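Local coordinates for protein kirola (Actinidia deliciosa, PDB 4IGV) that is a kiwifruit allergen of the ripening-related, PR-10-like protein family and, as in other Bet v 1-like proteins, may bind small hydrophobic ligands, at residues Y29-G41 with F136-H148. Residues are numbered along the deposited sequence; the frame is centred on the assembly and turned at random. Where two conformers were deposited one is given.
Sequences YLISEMSPVNIQG and FCIEITKDIETYH
Met34 meets the ring of Tyr147 along nearly the whole of its side chain, a good example of how an unbranched thioether can lie across an aromatic face. CB starts near the rim, 3.9 Å from Tyr147 CD1. Next comes CG, held anti to the carbonyl carbon (chi1 -58°); it sits above the ring centre, 3.7 Å from the centroid and 10° off the normal, a CH-pi contact. SD then stands obliquely to the ring in a Met-aromatic contact and touches Ile144 CG1 at 4.2 Å, while CE returns to the ring's rim at CD2. The imidazole of His148 lies against the opposite face of the tyrosine, which is thus held between two neighbours. In this Bet v 1-like fold, a seven-stranded antiparallel sheet wraps round the long C-terminal helix 131-145, and here the short helix 30-34 crosses the 136-145 part of that helix at 81°. The chain then leads into strand 39-46, whose first residue, Ile39, also touches the helix. At the turn, Ser35 OG donates to the anti lone pair of Asp143 OD2, 2.6 Å away, and OD2 also receives a weak bond from a water held by Val37 N. In the conformer of Glu139 given here, Asn38 ND2 makes a long, bent bond to Glu139 OE1 at 3.3 Å, arriving from above the carboxylate plane. Toward the start of this part of the helix, Ile39 CD1 packs on Phe136 CZ at 3.7 Å, and at the other end Ile31 CG2, in the conformer given, meets Ile144 CD1 beside Ile23 of helix 17-25.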
loop_
_atom_site.group_PDB
_atom_site.type_symbol
_atom_site.label_atom_id
_atom_site.label_comp_id
_atom_site.label_asym_id
_atom_site.label_seq_id
_atom_site.Cartn_x
_atom_site.Cartn_y
_atom_site.Cartn_z
ATOM N N TYR A 29 7.593 -0.885 -8.175
ATOM C CA TYR A 29 7.664 0.091 -9.235
ATOM C C TYR A 29 6.659 -0.148 -10.367
ATOM O O TYR A 29 6.291 0.786 -11.082
ATOM C CB TYR A 29 9.062 0.218 -9.814
ATOM C CG TYR A 29 9.665 -1.094 -10.273
ATOM C CD1 TYR A 29 9.364 -1.596 -11.526
ATOM C CD2 TYR A 29 10.502 -1.846 -9.473
ATOM C CE1 TYR A 29 9.902 -2.789 -11.953
ATOM C CE2 TYR A 29 11.040 -3.029 -9.892
ATOM C CZ TYR A 29 10.729 -3.513 -11.139
ATOM O OH TYR A 29 11.303 -4.715 -11.546
ATOM N N LEU A 30 6.197 -1.392 -10.537
ATOM C CA LEU A 30 5.209 -1.649 -11.606
ATOM C C LEU A 30 3.891 -0.897 -11.376
ATOM O O LEU A 30 3.130 -0.726 -12.321
ATOM C CB LEU A 30 4.925 -3.147 -11.713
ATOM C CG LEU A 30 6.058 -3.971 -12.236
ATOM C CD1 LEU A 30 5.707 -5.439 -12.192
ATOM C CD2 LEU A 30 6.481 -3.578 -13.675
ATOM N N ILE A 31 3.593 -0.465 -10.146
ATOM C CA ILE A 31 2.300 0.190 -9.900
ATOM C C ILE A 31 2.237 1.582 -10.507
ATOM O O ILE A 31 1.138 2.116 -10.700
ATOM C CB ILE A 31 1.846 0.211 -8.412
ATOM C CG1 ILE A 31 2.727 1.142 -7.554
ATOM C CG2 ILE A 31 1.661 -1.255 -7.880
ATOM C CD1 ILE A 31 2.260 1.326 -6.100
ATOM N N SER A 32 3.386 2.192 -10.793
ATOM C CA SER A 32 3.361 3.414 -11.621
ATOM C C SER A 32 2.733 3.127 -12.971
ATOM O O SER A 32 1.846 3.874 -13.408
ATOM C CB SER A 32 4.764 3.955 -11.797
ATOM O OG SER A 32 5.262 4.226 -10.506
ATOM N N GLU A 33 3.146 2.028 -13.603
ATOM C CA GLU A 33 2.658 1.667 -14.913
ATOM C C GLU A 33 1.191 1.215 -14.913
ATOM O O GLU A 33 0.439 1.521 -15.862
ATOM C CB GLU A 33 3.583 0.571 -15.452
ATOM C CG GLU A 33 3.038 -0.285 -16.520
ATOM C CD GLU A 33 3.975 -1.483 -16.776
ATOM O OE1 GLU A 33 5.031 -1.242 -17.406
ATOM O OE2 GLU A 33 3.660 -2.626 -16.334
ATOM N N MET A 34 0.798 0.468 -13.864
ATOM C CA MET A 34 -0.517 -0.156 -13.794
ATOM C C MET A 34 -1.602 0.755 -13.270
ATOM O O MET A 34 -2.780 0.604 -13.603
ATOM C CB MET A 34 -0.461 -1.438 -12.974
ATOM C CG MET A 34 0.534 -2.414 -13.563
ATOM S SD MET A 34 0.742 -3.902 -12.538
ATOM C CE MET A 34 1.766 -4.905 -13.619
ATOM N N SER A 35 -1.198 1.762 -12.499
ATOM C CA SER A 35 -2.153 2.744 -11.902
ATOM C C SER A 35 -1.544 4.154 -11.989
ATOM O O SER A 35 -1.366 4.861 -10.990
ATOM C CB SER A 35 -2.473 2.398 -10.437
ATOM O OG SER A 35 -3.670 3.015 -9.986
ATOM N N PRO A 36 -1.324 4.644 -13.234
ATOM C CA PRO A 36 -0.582 5.886 -13.429
ATOM C C PRO A 36 -1.286 7.150 -13.037
ATOM O O PRO A 36 -0.618 8.160 -12.794
ATOM C CB PRO A 36 -0.296 5.865 -14.930
ATOM C CG PRO A 36 -1.406 5.051 -15.491
ATOM C CD PRO A 36 -1.629 3.966 -14.509
ATOM N N VAL A 37 -2.607 7.108 -12.931
ATOM C CA VAL A 37 -3.335 8.279 -12.431
ATOM C C VAL A 37 -3.021 8.482 -10.921
ATOM O O VAL A 37 -2.897 9.636 -10.443
ATOM C CB VAL A 37 -4.842 8.136 -12.683
ATOM C CG1 VAL A 37 -5.559 9.312 -12.048
ATOM C CG2 VAL A 37 -5.131 8.049 -14.252
ATOM N N ASN A 38 -2.884 7.360 -10.206
ATOM C CA ASN A 38 -2.734 7.358 -8.764
ATOM C C ASN A 38 -1.269 7.459 -8.319
ATOM O O ASN A 38 -0.953 8.136 -7.372
ATOM C CB ASN A 38 -3.381 6.104 -8.167
ATOM C CG ASN A 38 -4.853 6.038 -8.411
ATOM O OD1 ASN A 38 -5.354 4.999 -8.874
ATOM N ND2 ASN A 38 -5.526 7.141 -8.211
ATOM N N ILE A 39 -0.393 6.763 -9.022
ATOM C CA ILE A 39 1.026 6.630 -8.659
ATOM C C ILE A 39 1.909 7.116 -9.760
ATOM O O ILE A 39 1.851 6.598 -10.913
ATOM C CB ILE A 39 1.374 5.171 -8.353
ATOM C CG1 ILE A 39 0.473 4.617 -7.239
ATOM C CG2 ILE A 39 2.873 5.038 -7.989
ATOM C CD1 ILE A 39 0.747 5.164 -5.967
ATOM N N GLN A 40 2.719 8.131 -9.454
ATOM C CA GLN A 40 3.629 8.712 -10.442
ATOM C C GLN A 40 5.077 8.245 -10.305
ATOM O O GLN A 40 5.850 8.380 -11.250
ATOM C CB GLN A 40 3.595 10.208 -10.377
ATOM C CG GLN A 40 2.335 10.800 -10.902
ATOM C CD GLN A 40 1.138 10.659 -9.973
ATOM O OE1 GLN A 40 1.205 11.063 -8.833
ATOM N NE2 GLN A 40 0.037 10.077 -10.468
ATOM N N GLY A 41 5.443 7.703 -9.159
ATOM C CA GLY A 41 6.801 7.201 -8.989
ATOM C C GLY A 41 6.880 6.329 -7.750
ATOM O O GLY A 41 6.237 6.605 -6.740
ATOM N N PHE A 136 -8.193 4.866 -2.208
ATOM C CA PHE A 136 -7.063 4.942 -3.131
ATOM C C PHE A 136 -6.388 3.587 -3.313
ATOM O O PHE A 136 -6.064 3.150 -4.396
ATOM C CB PHE A 136 -6.163 6.090 -2.637
ATOM C CG PHE A 136 -4.779 6.203 -3.231
ATOM C CD1 PHE A 136 -4.505 7.069 -4.279
ATOM C CD2 PHE A 136 -3.757 5.513 -2.653
ATOM C CE1 PHE A 136 -3.187 7.198 -4.741
ATOM C CE2 PHE A 136 -2.466 5.628 -3.123
ATOM C CZ PHE A 136 -2.220 6.475 -4.193
ATOM N N CYS A 137 -6.113 2.925 -2.186
ATOM C CA CYS A 137 -5.493 1.615 -2.198
ATOM C C CYS A 137 -6.355 0.574 -2.890
ATOM O O CYS A 137 -5.839 -0.268 -3.635
ATOM C CB CYS A 137 -5.169 1.167 -0.782
ATOM S SG CYS A 137 -3.811 2.105 0.018
ATOM N N ILE A 138 -7.652 0.613 -2.646
ATOM C CA ILE A 138 -8.554 -0.320 -3.303
ATOM C C ILE A 138 -8.583 -0.054 -4.813
ATOM O O ILE A 138 -8.636 -0.979 -5.614
ATOM C CB ILE A 138 -9.941 -0.283 -2.678
ATOM C CG1 ILE A 138 -9.857 -0.778 -1.210
ATOM C CG2 ILE A 138 -10.919 -1.156 -3.473
ATOM C CD1 ILE A 138 -9.415 -2.194 -1.059
ATOM N N GLU A 139 -8.500 1.226 -5.185
ATOM C CA GLU A 139 -8.501 1.611 -6.613
ATOM C C GLU A 139 -7.276 1.056 -7.273
ATOM O O GLU A 139 -7.325 0.434 -8.333
ATOM C CB GLU A 139 -8.470 3.137 -6.824
ATOM C CG GLU A 139 -8.740 3.440 -8.317
ATOM C CD GLU A 139 -8.419 4.832 -8.814
ATOM O OE1 GLU A 139 -8.489 5.807 -8.028
ATOM O OE2 GLU A 139 -8.115 4.913 -10.043
ATOM N N ILE A 140 -6.133 1.279 -6.637
ATOM C CA ILE A 140 -4.867 0.725 -7.129
ATOM C C ILE A 140 -4.999 -0.783 -7.348
ATOM O O ILE A 140 -4.592 -1.308 -8.379
ATOM C CB ILE A 140 -3.679 1.062 -6.230
ATOM C CG1 ILE A 140 -3.371 2.549 -6.363
ATOM C CG2 ILE A 140 -2.475 0.194 -6.621
ATOM C CD1 ILE A 140 -2.421 3.012 -5.266
ATOM N N THR A 141 -5.611 -1.467 -6.375
ATOM C CA THR A 141 -5.814 -2.891 -6.464
ATOM C C THR A 141 -6.637 -3.252 -7.711
ATOM O O THR A 141 -6.298 -4.170 -8.452
ATOM C CB THR A 141 -6.536 -3.405 -5.196
ATOM O OG1 THR A 141 -5.736 -3.076 -4.045
ATOM C CG2 THR A 141 -6.791 -4.903 -5.238
ATOM N N LYS A 142 -7.700 -2.511 -7.959
ATOM C CA LYS A 142 -8.545 -2.756 -9.126
ATOM C C LYS A 142 -7.830 -2.455 -10.439
ATOM O O LYS A 142 -8.013 -3.188 -11.431
ATOM C CB LYS A 142 -9.853 -1.980 -8.992
ATOM C CG LYS A 142 -10.756 -2.511 -7.877
ATOM C CD LYS A 142 -11.950 -1.642 -7.654
ATOM C CE LYS A 142 -12.746 -2.100 -6.466
ATOM N NZ LYS A 142 -13.910 -1.185 -6.270
ATOM N N ASP A 143 -6.979 -1.427 -10.412
ATOM C CA ASP A 143 -6.164 -1.116 -11.596
ATOM C C ASP A 143 -5.192 -2.255 -11.884
ATOM O O ASP A 143 -5.033 -2.605 -13.044
ATOM C CB ASP A 143 -5.440 0.188 -11.414
ATOM C CG ASP A 143 -6.334 1.393 -11.582
ATOM O OD1 ASP A 143 -7.469 1.276 -12.112
ATOM O OD2 ASP A 143 -5.932 2.512 -11.206
ATOM N N ILE A 144 -4.588 -2.821 -10.826
ATOM C CA ILE A 144 -3.647 -3.922 -11.053
ATOM C C ILE A 144 -4.387 -5.125 -11.597
ATOM O O ILE A 144 -3.955 -5.770 -12.557
ATOM C CB ILE A 144 -2.886 -4.255 -9.774
ATOM C CG1 ILE A 144 -1.953 -3.123 -9.370
ATOM C CG2 ILE A 144 -2.176 -5.610 -9.920
ATOM C CD1 ILE A 144 -1.433 -3.227 -7.903
ATOM N N GLU A 145 -5.505 -5.478 -10.970
ATOM C CA GLU A 145 -6.217 -6.699 -11.378
ATOM C C GLU A 145 -6.752 -6.654 -12.778
ATOM O O GLU A 145 -6.914 -7.685 -13.416
ATOM C CB GLU A 145 -7.299 -7.065 -10.328
ATOM C CG GLU A 145 -8.493 -6.269 -10.375
ATOM C CD GLU A 145 -9.555 -6.629 -9.267
ATOM O OE1 GLU A 145 -9.956 -7.760 -9.218
ATOM O OE2 GLU A 145 -9.815 -5.735 -8.414
ATOM N N THR A 146 -7.012 -5.455 -13.301
ATOM C CA THR A 146 -7.604 -5.287 -14.609
ATOM C C THR A 146 -6.563 -4.825 -15.641
ATOM O O THR A 146 -6.954 -4.544 -16.791
ATOM C CB THR A 146 -8.768 -4.281 -14.609
ATOM O OG1 THR A 146 -8.339 -2.996 -14.153
ATOM C CG2 THR A 146 -9.914 -4.785 -13.755
ATOM N N TYR A 147 -5.286 -4.757 -15.273
ATOM C CA TYR A 147 -4.264 -4.247 -16.177
ATOM C C TYR A 147 -4.091 -5.162 -17.385
ATOM O O TYR A 147 -3.952 -6.361 -17.231
ATOM C CB TYR A 147 -2.941 -4.121 -15.422
ATOM C CG TYR A 147 -1.841 -3.545 -16.266
ATOM C CD1 TYR A 147 -1.814 -2.195 -16.569
ATOM C CD2 TYR A 147 -0.777 -4.324 -16.650
ATOM C CE1 TYR A 147 -0.796 -1.655 -17.313
ATOM C CE2 TYR A 147 0.258 -3.796 -17.419
ATOM C CZ TYR A 147 0.245 -2.466 -17.750
ATOM O OH TYR A 147 1.272 -1.923 -18.491
ATOM N N HIS A 148 -4.173 -4.542 -18.559
ATOM C CA HIS A 148 -4.035 -5.224 -19.866
ATOM C C HIS A 148 -4.824 -6.553 -19.938
ATOM O O HIS A 148 -4.310 -7.581 -20.415
ATOM C CB HIS A 148 -2.537 -5.453 -20.135
ATOM C CG HIS A 148 -1.795 -4.216 -20.546
ATOM N ND1 HIS A 148 -2.362 -2.959 -20.524
ATOM C CD2 HIS A 148 -0.515 -4.045 -20.958
ATOM C CE1 HIS A 148 -1.472 -2.070 -20.934
ATOM N NE2 HIS A 148 -0.341 -2.701 -21.194
HETATM O O HOH W 1 -4.585 4.735 -13.243
HETATM O O HOH W 2 -8.028 7.923 -9.172
#